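SnoN,SnoN (Streptomyces nogalater, PDB 5EQU) is probably an iron- and 2-oxoglutarate-dependent enzyme of the phytanoyl-CoA dioxygenase family, and binds nogalamycin RO beside both. Local coordinates at residues M84-D89 / E124-E129; L118-L123 / A241-A246. All blocks are in the same frame, centred on the assembly; numbering follows the deposited sequence.

Interaction 1 (M84-D89 / E124-E129). With 5R6 (Nogalamycin RO), chain G; AKG (2-oxoglutaric acid), chain F.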
loop_
_atom_site.group_PDB
_atom_site.type_symbol
_atom_site.label_atom_id
_atom_site.label_comp_id
_atom_site.label_asym_id
_atom_site.label_seq_id
_atom_site.Cartn_x
_atom_site.Cartn_y
_atom_site.Cartn_z
ATOM N N MET A 84 -10.506 -8.363 0.297
ATOM C CA MET A 84 -10.116 -8.141 -1.094
ATOM C C MET A 84 -9.507 -9.394 -1.639
ATOM O O MET A 84 -9.151 -10.293 -0.857
ATOM C CB MET A 84 -9.085 -7.016 -1.206
ATOM C CG MET A 84 -7.894 -7.222 -0.317
ATOM S SD MET A 84 -6.646 -5.975 -0.547
ATOM C CE MET A 84 -7.195 -4.676 0.558
ATOM N N ASP A 85 -9.409 -9.454 -2.970
ATOM C CA ASP A 85 -8.497 -10.366 -3.650
ATOM C C ASP A 85 -7.358 -9.505 -4.143
ATOM O O ASP A 85 -7.565 -8.324 -4.435
ATOM C CB ASP A 85 -9.155 -11.135 -4.800
ATOM C CG ASP A 85 -10.291 -12.028 -4.338
ATOM O OD1 ASP A 85 -10.067 -13.058 -3.679
ATOM O OD2 ASP A 85 -11.447 -11.717 -4.640
ATOM N N TYR A 86 -6.155 -10.082 -4.187
ATOM C CA TYR A 86 -4.982 -9.373 -4.681
ATOM C C TYR A 86 -3.963 -10.255 -5.331
ATOM O O TYR A 86 -3.850 -11.428 -4.986
ATOM C CB TYR A 86 -4.292 -8.547 -3.599
ATOM C CG TYR A 86 -3.648 -9.298 -2.457
ATOM C CD1 TYR A 86 -4.371 -9.642 -1.318
ATOM C CD2 TYR A 86 -2.293 -9.636 -2.493
ATOM C CE1 TYR A 86 -3.768 -10.313 -0.256
ATOM C CE2 TYR A 86 -1.692 -10.291 -1.433
ATOM C CZ TYR A 86 -2.439 -10.626 -0.325
ATOM O OH TYR A 86 -1.839 -11.293 0.709
ATOM N N VAL A 87 -3.226 -9.666 -6.277
ATOM C CA VAL A 87 -2.114 -10.323 -6.952
ATOM C C VAL A 87 -0.867 -9.948 -6.186
ATOM O O VAL A 87 -0.488 -8.792 -6.151
ATOM C CB VAL A 87 -2.008 -9.899 -8.422
ATOM C CG1 VAL A 87 -0.876 -10.649 -9.116
ATOM C CG2 VAL A 87 -3.315 -10.210 -9.133
ATOM N N ALA A 88 -0.255 -10.926 -5.534
ATOM C CA ALA A 88 0.952 -10.677 -4.737
ATOM C C ALA A 88 2.167 -10.469 -5.636
ATOM O O ALA A 88 2.266 -11.075 -6.671
ATOM C CB ALA A 88 1.200 -11.841 -3.806
ATOM N N ASP A 89 3.063 -9.586 -5.222
ATOM C CA ASP A 89 4.265 -9.249 -5.974
ATOM C C ASP A 89 4.038 -9.219 -7.471
ATOM O O ASP A 89 4.753 -9.847 -8.224
ATOM C CB ASP A 89 5.374 -10.207 -5.604
ATOM C CG ASP A 89 5.776 -10.042 -4.165
ATOM O OD1 ASP A 89 6.435 -8.993 -3.856
ATOM O OD2 ASP A 89 5.383 -10.927 -3.370
ATOM N N GLU A 124 1.181 -4.725 -5.186
ATOM C CA GLU A 124 0.028 -5.592 -5.267
ATOM C C GLU A 124 -1.090 -4.967 -6.078
ATOM O O GLU A 124 -1.346 -3.787 -5.966
ATOM C CB GLU A 124 -0.473 -5.897 -3.850
ATOM C CG GLU A 124 0.535 -6.748 -3.058
ATOM C CD GLU A 124 0.322 -6.733 -1.547
ATOM O OE1 GLU A 124 -0.263 -5.765 -0.979
ATOM O OE2 GLU A 124 0.771 -7.707 -0.926
ATOM N N VAL A 125 -1.772 -5.790 -6.839
ATOM C CA VAL A 125 -2.938 -5.404 -7.544
ATOM C C VAL A 125 -4.127 -5.767 -6.676
ATOM O O VAL A 125 -4.268 -6.932 -6.318
ATOM C CB VAL A 125 -2.959 -6.124 -8.898
ATOM C CG1 VAL A 125 -4.236 -5.857 -9.621
ATOM C CG2 VAL A 125 -1.824 -5.596 -9.756
ATOM N N LEU A 126 -4.966 -4.786 -6.348
ATOM C CA LEU A 126 -6.037 -4.945 -5.334
ATOM C C LEU A 126 -7.433 -4.887 -5.940
ATOM O O LEU A 126 -7.704 -4.062 -6.819
ATOM C CB LEU A 126 -5.918 -3.878 -4.258
ATOM C CG LEU A 126 -4.557 -3.610 -3.582
ATOM C CD1 LEU A 126 -4.729 -2.619 -2.439
ATOM C CD2 LEU A 126 -3.866 -4.860 -3.053
ATOM N N LEU A 127 -8.300 -5.789 -5.488
ATOM C CA LEU A 127 -9.682 -5.890 -5.954
ATOM C C LEU A 127 -10.677 -6.065 -4.792
ATOM O O LEU A 127 -10.556 -7.033 -4.036
ATOM C CB LEU A 127 -9.817 -7.067 -6.919
ATOM C CG LEU A 127 -11.210 -7.427 -7.453
ATOM C CD1 LEU A 127 -11.767 -6.329 -8.351
ATOM C CD2 LEU A 127 -11.218 -8.749 -8.193
ATOM N N LYS A 128 -11.635 -5.135 -4.643
ATOM C CA LYS A 128 -12.827 -5.356 -3.819
ATOM C C LYS A 128 -13.993 -5.357 -4.726
ATOM O O LYS A 128 -14.260 -4.340 -5.367
ATOM C CB LYS A 128 -13.138 -4.207 -2.859
ATOM C CG LYS A 128 -12.262 -4.041 -1.654
ATOM C CD LYS A 128 -12.953 -3.154 -0.633
ATOM C CE LYS A 128 -12.047 -2.889 0.547
ATOM N NZ LYS A 128 -12.151 -3.989 1.533
ATOM N N GLU A 129 -14.752 -6.433 -4.740
ATOM C CA GLU A 129 -15.974 -6.460 -5.534
ATOM C C GLU A 129 -16.977 -7.381 -4.907
ATOM O O GLU A 129 -16.602 -8.266 -4.149
ATOM C CB GLU A 129 -15.675 -6.936 -6.959
ATOM C CG GLU A 129 -14.868 -8.226 -6.983
ATOM C CD GLU A 129 -15.102 -9.066 -8.208
ATOM O OE1 GLU A 129 -15.378 -8.498 -9.292
ATOM O OE2 GLU A 129 -14.990 -10.305 -8.069
HETATM C CAR 5R6 G . -9.984 -9.420 10.423
HETATM C CBN 5R6 G . -11.347 -9.271 10.949
HETATM O OAL 5R6 G . -11.488 -7.923 11.529
HETATM C CBR 5R6 G . -11.741 -10.478 11.858
HETATM O OAM 5R6 G . -12.677 -11.201 11.066
HETATM C CBM 5R6 G . -10.600 -11.521 12.166
HETATM C CAB 5R6 G . -10.913 -12.484 13.302
HETATM O OAW 5R6 G . -9.334 -10.885 12.440
HETATM C CBP 5R6 G . -8.947 -9.818 11.498
HETATM O OAX 5R6 G . -7.739 -10.139 10.766
HETATM C CBQ 5R6 G . -7.305 -11.351 10.082
HETATM C CAT 5R6 G . -8.334 -12.396 9.574
HETATM C CBW 5R6 G . -7.569 -13.674 9.135
HETATM C CAE 5R6 G . -8.505 -14.697 8.455
HETATM O OAO 5R6 G . -7.101 -14.286 10.312
HETATM C CBF 5R6 G . -6.359 -11.004 9.064
HETATM C CBB 5R6 G . -5.809 -9.708 8.963
HETATM O OAK 5R6 G . -6.247 -8.762 9.818
HETATM C CBK 5R6 G . -4.835 -9.319 8.032
HETATM C CBH 5R6 G . -4.328 -8.023 7.989
HETATM O OAI 5R6 G . -4.766 -7.141 8.746
HETATM C CBJ 5R6 G . -3.321 -7.726 7.051
HETATM C CBA 5R6 G . -2.799 -6.444 6.991
HETATM O OAJ 5R6 G . -3.324 -5.522 7.843
HETATM C CAP 5R6 G . -1.822 -6.112 6.102
HETATM C CBD 5R6 G . -1.331 -7.027 5.192
HETATM C CBX 5R6 G . -0.267 -6.731 4.288
HETATM C CAF 5R6 G . 0.890 -6.021 5.056
HETATM O OAY 5R6 G . 0.422 -7.936 3.851
HETATM C CBS 5R6 G . -0.670 -5.932 3.083
HETATM O OAN 5R6 G . 0.490 -5.658 2.256
HETATM C CBT 5R6 G . -1.705 -6.725 2.293
HETATM N NBV 5R6 G . -2.007 -6.035 1.039
HETATM C CAD 5R6 G . -3.035 -6.771 0.263
HETATM C CAC 5R6 G . -2.419 -4.605 1.191
HETATM C CAS 5R6 G . -1.244 -8.200 2.064
HETATM C CBO 5R6 G . -0.467 -8.841 3.277
HETATM O OAV 5R6 G . -1.341 -9.216 4.347
HETATM C CBE 5R6 G . -1.850 -8.301 5.230
HETATM C CBL 5R6 G . -2.844 -8.684 6.145
HETATM C CBG 5R6 G . -3.367 -9.981 6.208
HETATM O OAH 5R6 G . -2.971 -10.841 5.440
HETATM C CBI 5R6 G . -4.358 -10.297 7.157
HETATM C CAQ 5R6 G . -4.889 -11.599 7.263
HETATM C CBC 5R6 G . -5.876 -11.981 8.195
HETATM C CBU 5R6 G . -6.295 -13.355 8.248
HETATM C CAZ 5R6 G . -5.206 -14.149 8.848
HETATM O OAG 5R6 G . -5.043 -15.344 8.566
HETATM O OAU 5R6 G . -4.434 -13.557 9.851
HETATM C CAA 5R6 G . -3.677 -14.401 10.763
HETATM C C1 AKG F . -2.644 -0.442 2.288
HETATM O O1 AKG F . -2.354 -0.317 1.073
HETATM O O2 AKG F . -1.807 -0.189 3.181
HETATM C C2 AKG F . -4.006 -0.863 2.662
HETATM O O5 AKG F . -4.288 -1.228 3.817
HETATM C C3 AKG F . -5.025 -0.854 1.524
HETATM C C4 AKG F . -6.435 -1.214 1.980
HETATM C C5 AKG F . -7.459 -1.278 0.863
HETATM O O3 AKG F . -8.626 -1.617 1.176
HETATM O O4 AKG F . -7.105 -1.038 -0.325
HETATM O O HOH W 1 2.655 -9.154 -2.519
#
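Tyr86 and Glu124 run side by side from neighbouring strands, both ending against nogalamycin RO. Their flat groups are turned 49° apart, with Glu124 OE2 3.6 Å from Tyr86 CE2. Glu124 takes the amine of the ligand, NBV, on its OE1 at 2.7 Å, and the ligand hydroxyl OAN makes a weaker bond to the same oxygen. The amine's methyl carbon CAD sits over the centre of the Tyr86 ring, 3.5 Å above its plane. Tyr86 CG lies between the backbone N and the carbonyl carbon (chi1 66°), which turns the ring up beneath that methyl. Replacing Tyr86 with an alanine would probably open a gap under CAD and leave the Glu124 carboxylate less confined on that flank.

Farther along the same face, Met84 SD meets Leu126 CD2 at 3.9 Å, while Met84 CE reaches C5 of 2-oxoglutarate at 3.4 Å. Behind these, antiparallel backbone bonds such as Asp85 N to Leu127 O at 2.9 Å join strands 81-87 and 118-128 in the larger sheet of the cupin-type fold expected of the family. Val87 and Val125 pack side by side on the reverse face, CB to CB 3.9 Å, against Leu68 of helix 54-70.

The second carboxylate oxygen, OE2, has its own partners: a salt bridge to Lys122 and a water that also accepts from Asp89 N. All lies in the first SnoN portion of the fused construct. The chemistry suggests a recognition site for a cationic amino sugar, in which a carboxylate probably favours the protonated amine and an aromatic face receives its methyl.

Interaction 2 (L118-L123 / A241-A246). With 5R6 (Nogalamycin RO), chain G.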
loop_
_atom_site.group_PDB
_atom_site.type_symbol
_atom_site.label_atom_id
_atom_site.label_comp_id
_atom_site.label_asym_id
_atom_site.label_seq_id
_atom_site.Cartn_x
_atom_site.Cartn_y
_atom_site.Cartn_z
ATOM N N LEU A 118 15.069 5.365 -2.008
ATOM C CA LEU A 118 14.186 4.250 -1.735
ATOM C C LEU A 118 14.363 3.109 -2.739
ATOM O O LEU A 118 14.929 3.270 -3.819
ATOM C CB LEU A 118 12.720 4.687 -1.786
ATOM C CG LEU A 118 12.248 5.819 -0.866
ATOM C CD1 LEU A 118 10.881 6.363 -1.308
ATOM C CD2 LEU A 118 12.140 5.336 0.580
ATOM N N ARG A 119 13.840 1.957 -2.339
ATOM C CA ARG A 119 13.724 0.789 -3.163
ATOM C C ARG A 119 12.291 0.349 -3.119
ATOM O O ARG A 119 11.600 0.560 -2.107
ATOM C CB ARG A 119 14.597 -0.356 -2.613
ATOM C CG ARG A 119 16.068 -0.175 -2.900
ATOM C CD ARG A 119 16.944 -1.221 -2.211
ATOM N NE ARG A 119 18.331 -0.940 -2.515
ATOM C CZ ARG A 119 18.964 -1.321 -3.626
ATOM N NH1 ARG A 119 18.361 -2.030 -4.587
ATOM N NH2 ARG A 119 20.218 -0.958 -3.789
ATOM N N LEU A 120 11.867 -0.317 -4.174
ATOM C CA LEU A 120 10.608 -1.004 -4.161
ATOM C C LEU A 120 10.741 -2.290 -3.354
ATOM O O LEU A 120 11.670 -3.089 -3.585
ATOM C CB LEU A 120 10.210 -1.374 -5.578
ATOM C CG LEU A 120 8.972 -2.242 -5.739
ATOM C CD1 LEU A 120 7.748 -1.457 -5.334
ATOM C CD2 LEU A 120 8.881 -2.723 -7.163
ATOM N N PHE A 121 9.784 -2.527 -2.464
ATOM C CA PHE A 121 9.673 -3.822 -1.792
ATOM C C PHE A 121 8.677 -4.722 -2.485
ATOM O O PHE A 121 8.973 -5.908 -2.772
ATOM C CB PHE A 121 9.290 -3.635 -0.318
ATOM C CG PHE A 121 8.998 -4.919 0.394
ATOM C CD1 PHE A 121 9.988 -5.853 0.577
ATOM C CD2 PHE A 121 7.726 -5.170 0.926
ATOM C CE1 PHE A 121 9.736 -7.041 1.245
ATOM C CE2 PHE A 121 7.459 -6.364 1.592
ATOM C CZ PHE A 121 8.478 -7.301 1.749
ATOM N N LYS A 122 7.483 -4.179 -2.737
ATOM C CA LYS A 122 6.445 -4.957 -3.456
ATOM C C LYS A 122 5.395 -4.061 -4.067
ATOM O O LYS A 122 5.227 -2.932 -3.617
ATOM C CB LYS A 122 5.758 -5.974 -2.542
ATOM C CG LYS A 122 4.884 -5.358 -1.450
ATOM C CD LYS A 122 4.271 -6.441 -0.560
ATOM C CE LYS A 122 3.562 -5.836 0.632
ATOM N NZ LYS A 122 2.677 -6.853 1.251
ATOM N N LEU A 123 4.698 -4.584 -5.083
ATOM C CA LEU A 123 3.441 -4.006 -5.528
ATOM C C LEU A 123 2.378 -5.077 -5.646
ATOM O O LEU A 123 2.615 -6.165 -6.190
ATOM C CB LEU A 123 3.589 -3.261 -6.881
ATOM C CG LEU A 123 2.325 -2.676 -7.527
ATOM C CD1 LEU A 123 2.660 -1.533 -8.468
ATOM C CD2 LEU A 123 1.566 -3.717 -8.308
ATOM N N ALA A 241 1.747 -0.099 -3.564
ATOM C CA ALA A 241 3.151 -0.363 -3.683
ATOM C C ALA A 241 3.827 0.128 -2.426
ATOM O O ALA A 241 3.600 1.255 -1.979
ATOM C CB ALA A 241 3.755 0.340 -4.887
ATOM N N VAL A 242 4.669 -0.728 -1.861
ATOM C CA VAL A 242 5.433 -0.391 -0.676
ATOM C C VAL A 242 6.877 -0.047 -1.068
ATOM O O VAL A 242 7.540 -0.810 -1.791
ATOM C CB VAL A 242 5.458 -1.587 0.313
ATOM C CG1 VAL A 242 6.254 -1.252 1.566
ATOM C CG2 VAL A 242 4.049 -2.017 0.650
ATOM N N TYR A 243 7.358 1.061 -0.503
ATOM C CA TYR A 243 8.696 1.549 -0.716
ATOM C C TYR A 243 9.428 1.584 0.603
ATOM O O TYR A 243 8.863 1.952 1.650
ATOM C CB TYR A 243 8.647 2.950 -1.364
ATOM C CG TYR A 243 7.898 2.945 -2.688
ATOM C CD1 TYR A 243 8.437 2.338 -3.798
ATOM C CD2 TYR A 243 6.646 3.547 -2.819
ATOM C CE1 TYR A 243 7.765 2.313 -5.020
ATOM C CE2 TYR A 243 5.954 3.511 -4.029
ATOM C CZ TYR A 243 6.518 2.902 -5.140
ATOM O OH TYR A 243 5.831 2.859 -6.346
ATOM N N MET A 244 10.692 1.192 0.549
ATOM C CA MET A 244 11.532 1.086 1.721
ATOM C C MET A 244 12.819 1.862 1.520
ATOM O O MET A 244 13.226 2.146 0.397
ATOM C CB MET A 244 11.826 -0.387 2.008
ATOM C CG MET A 244 12.669 -1.071 0.956
ATOM S SD MET A 244 12.648 -2.817 1.204
ATOM C CE MET A 244 13.587 -3.410 -0.215
ATOM N N ASP A 245 13.462 2.178 2.627
ATOM C CA ASP A 245 14.797 2.771 2.648
ATOM C C ASP A 245 15.786 1.931 1.778
ATOM O O ASP A 245 15.732 0.695 1.773
ATOM C CB ASP A 245 15.278 2.788 4.104
ATOM C CG ASP A 245 16.317 3.853 4.378
ATOM O OD1 ASP A 245 17.483 3.625 4.029
ATOM O OD2 ASP A 245 15.943 4.907 4.980
ATOM N N ALA A 246 16.673 2.606 1.047
ATOM C CA ALA A 246 17.511 1.958 0.048
ATOM C C ALA A 246 18.496 0.974 0.683
ATOM O O ALA A 246 19.011 0.103 -0.008
ATOM C CB ALA A 246 18.268 3.001 -0.773
HETATM C CAR 5R6 G . -9.984 -9.420 10.423
HETATM C CBN 5R6 G . -11.347 -9.271 10.949
HETATM O OAL 5R6 G . -11.488 -7.923 11.529
HETATM C CBR 5R6 G . -11.741 -10.478 11.858
HETATM O OAM 5R6 G . -12.677 -11.201 11.066
HETATM C CBM 5R6 G . -10.600 -11.521 12.166
HETATM C CAB 5R6 G . -10.913 -12.484 13.302
HETATM O OAW 5R6 G . -9.334 -10.885 12.440
HETATM C CBP 5R6 G . -8.947 -9.818 11.498
HETATM O OAX 5R6 G . -7.739 -10.139 10.766
HETATM C CBQ 5R6 G . -7.305 -11.351 10.082
HETATM C CAT 5R6 G . -8.334 -12.396 9.574
HETATM C CBW 5R6 G . -7.569 -13.674 9.135
HETATM C CAE 5R6 G . -8.505 -14.697 8.455
HETATM O OAO 5R6 G . -7.101 -14.286 10.312
HETATM C CBF 5R6 G . -6.359 -11.004 9.064
HETATM C CBB 5R6 G . -5.809 -9.708 8.963
HETATM O OAK 5R6 G . -6.247 -8.762 9.818
HETATM C CBK 5R6 G . -4.835 -9.319 8.032
HETATM C CBH 5R6 G . -4.328 -8.023 7.989
HETATM O OAI 5R6 G . -4.766 -7.141 8.746
HETATM C CBJ 5R6 G . -3.321 -7.726 7.051
HETATM C CBA 5R6 G . -2.799 -6.444 6.991
HETATM O OAJ 5R6 G . -3.324 -5.522 7.843
HETATM C CAP 5R6 G . -1.822 -6.112 6.102
HETATM C CBD 5R6 G . -1.331 -7.027 5.192
HETATM C CBX 5R6 G . -0.267 -6.731 4.288
HETATM C CAF 5R6 G . 0.890 -6.021 5.056
HETATM O OAY 5R6 G . 0.422 -7.936 3.851
HETATM C CBS 5R6 G . -0.670 -5.932 3.083
HETATM O OAN 5R6 G . 0.490 -5.658 2.256
HETATM C CBT 5R6 G . -1.705 -6.725 2.293
HETATM N NBV 5R6 G . -2.007 -6.035 1.039
HETATM C CAD 5R6 G . -3.035 -6.771 0.263
HETATM C CAC 5R6 G . -2.419 -4.605 1.191
HETATM C CAS 5R6 G . -1.244 -8.200 2.064
HETATM C CBO 5R6 G . -0.467 -8.841 3.277
HETATM O OAV 5R6 G . -1.341 -9.216 4.347
HETATM C CBE 5R6 G . -1.850 -8.301 5.230
HETATM C CBL 5R6 G . -2.844 -8.684 6.145
HETATM C CBG 5R6 G . -3.367 -9.981 6.208
HETATM O OAH 5R6 G . -2.971 -10.841 5.440
HETATM C CBI 5R6 G . -4.358 -10.297 7.157
HETATM C CAQ 5R6 G . -4.889 -11.599 7.263
HETATM C CBC 5R6 G . -5.876 -11.981 8.195
HETATM C CBU 5R6 G . -6.295 -13.355 8.248
HETATM C CAZ 5R6 G . -5.206 -14.149 8.848
HETATM O OAG 5R6 G . -5.043 -15.344 8.566
HETATM O OAU 5R6 G . -4.434 -13.557 9.851
HETATM C CAA 5R6 G . -3.677 -14.401 10.763
HETATM O O HOH W 2 21.239 1.037 -1.657
#
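Extended from CG to NE (chi2 173°), Arg119 stretches past the end of its strand partner to the carbonyl of Ala246, whereas Met244, its CG placed between backbone N and carbonyl carbon (chi1 66°), lays its straight chain across to Phe121. The arginine NE donates to Ala246 O at 2.8 Å, on a lone pair and only 9° from the guanidinium plane. A water donates to that same oxygen and accepts from Arg119 NH2, closing a small ring of bonds, while NH1 turns to the carbonyl of Phe280. Met244 SD approaches the Phe121 ring obliquely, 5.1 Å from its centroid, a Met-aromatic contact; Phe150 meets the same ring edge-to-face.

At Phe121, between the Leu120-Tyr243 and Lys122-Val242 pairs, the antiparallel register slips by one residue. Phe121 and Lys122 both face Val242 in a classic beta bulge: Val242 O takes Phe121 N at 2.9 Å and, weakly, Lys122 N at 3.5 Å. Lys122 O in turn accepts from Val242 N. The extra residue lets the side chains of Lys122 and Val242 share a face, where Val242 CG2 packs on Lys122 CE at 3.8 Å. On the reverse face Leu120 CD1 meets Tyr243 CE1 at 3.8 Å, and the tyrosine hydroxyl bonds to Ala101 O of helix 95-101.

The contact brings together the two SnoN portions of the fused construct as adjacent strands of the major sheet. Its chemical outcome is at Lys122: the straight chain delivers NZ to hydroxyl OAN of nogalamycin RO at 2.7 Å as donor, and the nearby Glu124 carboxylate probably keeps that amine charged.

Interactions 1 and 2 use successive halves of strand 118-128, which pairs with strand 81-87 along one edge and strand 236-245 along the other; their centres are 18 Å apart. They meet where Asp89 OD1 packs on Lys122 CB at 3.4 Å, and again where Lys122 and Glu124 pair their charges. These two groups thus hold the amino sugar of nogalamycin RO jointly, one from each contact. Neither contact supplies a metal ligand: the side chain of Met84 comes to about 7 Å from the iron and that of Val242 to about 8 Å, the protein ligands being His142, Asp144 and His225.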